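BauA (Acinetobacter baumannii, PDB 6HCP) probably serves as a TonB-dependent outer-membrane transporter that takes up the ferric siderophore preacinetobactin. Local coordinates at residues Ser634-Asn639 with Leu644-Arg649. Sequence-based numbering, arbitrary orientation.
Sequences SKQYIN and LSVPGR. With C8E ((hydroxyethyloxy)tri(ethyloxy)octane), chain B; EDO (1,2-ethanediol), chain X.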
loop_
_atom_site.group_PDB
_atom_site.type_symbol
_atom_site.label_atom_id
_atom_site.label_comp_id
_atom_site.label_asym_id
_atom_site.label_seq_id
_atom_site.Cartn_x
_atom_site.Cartn_y
_atom_site.Cartn_z
ATOM N N SER A 634 -18.730 -12.811 9.706
ATOM C CA SER A 634 -19.805 -11.969 10.194
ATOM C C SER A 634 -19.510 -11.532 11.635
ATOM O O SER A 634 -18.438 -11.778 12.177
ATOM C CB SER A 634 -21.122 -12.678 10.079
ATOM O OG SER A 634 -21.095 -13.910 10.771
ATOM N N LYS A 635 -20.467 -10.829 12.243
ATOM C CA LYS A 635 -20.235 -10.171 13.517
ATOM C C LYS A 635 -20.017 -11.198 14.636
ATOM O O LYS A 635 -20.454 -12.352 14.531
ATOM C CB LYS A 635 -21.419 -9.258 13.825
ATOM C CG LYS A 635 -22.744 -9.946 14.115
ATOM C CD LYS A 635 -23.740 -8.925 14.659
ATOM C CE LYS A 635 -25.058 -9.514 15.086
ATOM N NZ LYS A 635 -25.855 -8.504 15.820
ATOM N N GLN A 636 -19.412 -10.742 15.735
ATOM C CA GLN A 636 -19.254 -11.565 16.941
ATOM C C GLN A 636 -19.733 -10.762 18.149
ATOM O O GLN A 636 -19.434 -9.574 18.292
ATOM C CB GLN A 636 -17.796 -11.985 17.145
ATOM C CG GLN A 636 -17.078 -12.400 15.861
ATOM C CD GLN A 636 -16.177 -11.319 15.316
ATOM O OE1 GLN A 636 -15.253 -10.894 15.989
ATOM N NE2 GLN A 636 -16.479 -10.846 14.114
ATOM N N TYR A 637 -20.395 -11.454 19.077
ATOM C CA TYR A 637 -20.768 -10.869 20.328
ATOM C C TYR A 637 -19.579 -10.848 21.270
ATOM O O TYR A 637 -18.778 -11.806 21.353
ATOM C CB TYR A 637 -21.966 -11.599 20.943
ATOM C CG TYR A 637 -23.246 -11.296 20.223
ATOM C CD1 TYR A 637 -23.846 -10.054 20.361
ATOM C CD2 TYR A 637 -23.744 -12.154 19.258
ATOM C CE1 TYR A 637 -24.976 -9.722 19.637
ATOM C CE2 TYR A 637 -24.867 -11.828 18.515
ATOM C CZ TYR A 637 -25.516 -10.631 18.751
ATOM O OH TYR A 637 -26.593 -10.270 17.996
ATOM N N ILE A 638 -19.537 -9.793 22.085
ATOM C CA ILE A 638 -18.443 -9.577 23.017
ATOM C C ILE A 638 -18.863 -9.985 24.438
ATOM O O ILE A 638 -18.010 -10.337 25.263
ATOM C CB ILE A 638 -17.952 -8.116 22.909
ATOM C CG1 ILE A 638 -17.355 -7.877 21.517
ATOM C CG2 ILE A 638 -16.960 -7.756 24.011
ATOM C CD1 ILE A 638 -16.280 -8.881 21.110
ATOM N N ASN A 639 -20.171 -9.968 24.714
ATOM C CA ASN A 639 -20.670 -10.437 26.031
ATOM C C ASN A 639 -21.872 -11.358 25.838
ATOM O O ASN A 639 -22.486 -11.394 24.792
ATOM C CB ASN A 639 -21.019 -9.290 26.982
ATOM C CG ASN A 639 -22.102 -8.351 26.475
ATOM O OD1 ASN A 639 -22.816 -8.639 25.515
ATOM N ND2 ASN A 639 -22.206 -7.192 27.107
ATOM N N LEU A 644 -23.134 -6.128 23.535
ATOM C CA LEU A 644 -21.941 -5.600 22.885
ATOM C C LEU A 644 -21.527 -6.578 21.792
ATOM O O LEU A 644 -21.513 -7.780 22.023
ATOM C CB LEU A 644 -20.795 -5.427 23.872
ATOM C CG LEU A 644 -20.942 -4.351 24.946
ATOM C CD1 LEU A 644 -19.783 -4.433 25.925
ATOM C CD2 LEU A 644 -21.022 -2.970 24.331
ATOM N N SER A 645 -21.162 -6.025 20.628
ATOM C CA SER A 645 -20.698 -6.821 19.500
ATOM C C SER A 645 -19.670 -6.023 18.689
ATOM O O SER A 645 -19.550 -4.815 18.848
ATOM C CB SER A 645 -21.839 -7.236 18.637
ATOM O OG SER A 645 -22.449 -6.108 18.047
ATOM N N VAL A 646 -18.931 -6.754 17.849
ATOM C CA VAL A 646 -18.068 -6.168 16.849
ATOM C C VAL A 646 -18.495 -6.703 15.497
ATOM O O VAL A 646 -18.958 -7.829 15.369
ATOM C CB VAL A 646 -16.587 -6.467 17.115
ATOM C CG1 VAL A 646 -16.132 -5.828 18.397
ATOM C CG2 VAL A 646 -16.302 -7.967 17.122
ATOM N N PRO A 647 -18.318 -5.902 14.431
ATOM C CA PRO A 647 -18.801 -6.284 13.114
ATOM C C PRO A 647 -17.933 -7.394 12.498
ATOM O O PRO A 647 -16.792 -7.614 12.916
ATOM C CB PRO A 647 -18.700 -4.986 12.286
ATOM C CG PRO A 647 -17.712 -4.140 13.028
ATOM C CD PRO A 647 -17.887 -4.493 14.496
ATOM N N GLY A 648 -18.449 -7.985 11.431
ATOM C CA GLY A 648 -17.631 -8.829 10.573
ATOM C C GLY A 648 -16.479 -8.045 9.961
ATOM O O GLY A 648 -16.424 -6.818 10.037
ATOM N N ARG A 649 -15.502 -8.765 9.421
ATOM C CA ARG A 649 -14.477 -8.149 8.588
ATOM C C ARG A 649 -14.057 -9.144 7.509
ATOM O O ARG A 649 -14.283 -10.362 7.617
ATOM C CB ARG A 649 -13.299 -7.634 9.421
ATOM C CG ARG A 649 -12.191 -8.637 9.693
ATOM C CD ARG A 649 -12.501 -9.672 10.765
ATOM N NE ARG A 649 -13.018 -9.082 11.992
ATOM C CZ ARG A 649 -13.274 -9.763 13.114
ATOM N NH1 ARG A 649 -13.886 -9.134 14.112
ATOM N NH2 ARG A 649 -12.877 -11.036 13.232
HETATM C C1 C8E B . -22.970 -24.845 3.423
HETATM C C2 C8E B . -23.239 -23.412 3.043
HETATM C C3 C8E B . -22.864 -22.444 4.160
HETATM C C4 C8E B . -23.093 -21.005 3.697
HETATM C C5 C8E B . -22.577 -19.977 4.697
HETATM C C6 C8E B . -22.299 -18.632 4.029
HETATM C C7 C8E B . -21.504 -17.716 4.952
HETATM C C8 C8E B . -20.797 -16.570 4.210
HETATM O O9 C8E B . -20.715 -15.399 5.014
HETATM C C10 C8E B . -19.478 -14.672 5.010
HETATM C C11 C8E B . -19.526 -13.473 5.944
HETATM O O12 C8E B . -19.848 -12.240 5.297
HETATM C C13 C8E B . -21.054 -11.625 5.843
HETATM C C14 C8E B . -20.794 -10.301 6.599
HETATM O O15 C8E B . -21.653 -10.025 7.749
HETATM C C16 C8E B . -21.133 -8.972 8.629
HETATM C C17 C8E B . -21.937 -8.682 9.936
HETATM O O18 C8E B . -21.390 -7.447 10.506
HETATM C C1 EDO X . -22.412 -2.934 19.459
HETATM O O1 EDO X . -21.611 -3.028 20.640
HETATM C C2 EDO X . -23.884 -3.076 19.801
HETATM O O2 EDO X . -24.109 -2.512 21.101
HETATM O O HOH W 1 -25.188 -6.534 17.764
#
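Gln-636 and Val-646 face each other as an antiparallel hydrogen-bonded pair in the beta hairpin formed by strands 622-637 and 645-662. Their backbones make both bonds of the pair, Gln-636 N to Val-646 O at 3.0 Å and Val-646 N to Gln-636 O at 2.9 Å. Toward the turn, Leu-644 is gripped from two sides. Its CB packs 4.0 Å from Ile-638 CB, and its side chain lies across the amide of Asn-639, CG 3.8 Å from ND2. Leu-644 N bonds to Asn-639 OD1, shared with Thr-643 N, while Leu-644 O accepts from Ile-638 N at 2.8 Å, the N-H coming from above the carbonyl plane. Val-646 puts CG1 against CG1 of Ile-638, whose side chain crosses it at about a right angle, and CG2 against Gln-636 OE1. With CG beside its own backbone N (chi1 -41°) and a bend at the CB-CG bond, the Gln-636 chain carries its amide toward Arg-649. Arg-649 NH1 donates to Gln-636 OE1 over 2.9 Å, arriving in the carbonyl plane on a lone pair, although OE1 is tilted from the guanidinium plane. The two flat groups stand 80° apart, with NE2 over one guanidinium face. NE2 in turn donates 2.9 Å to Ser-634 O, so both ends of the amide are held. On the face with Tyr-637 and Ser-645, a water joins Lys-635 NZ to Ser-645 OG. Ser-645 N donates to a 1,2-ethanediol, probably from the crystallisation liquor, and Gly-648 N to O18 of the detergent C8E. This chemistry implies a barrel hairpin with unlike faces: on one, a buried glutamine amide, fixed by Ser-634 O, probably helps orient Arg-649, which also bonds the plug domain at Tyr-92 OH; the other is bridged by water.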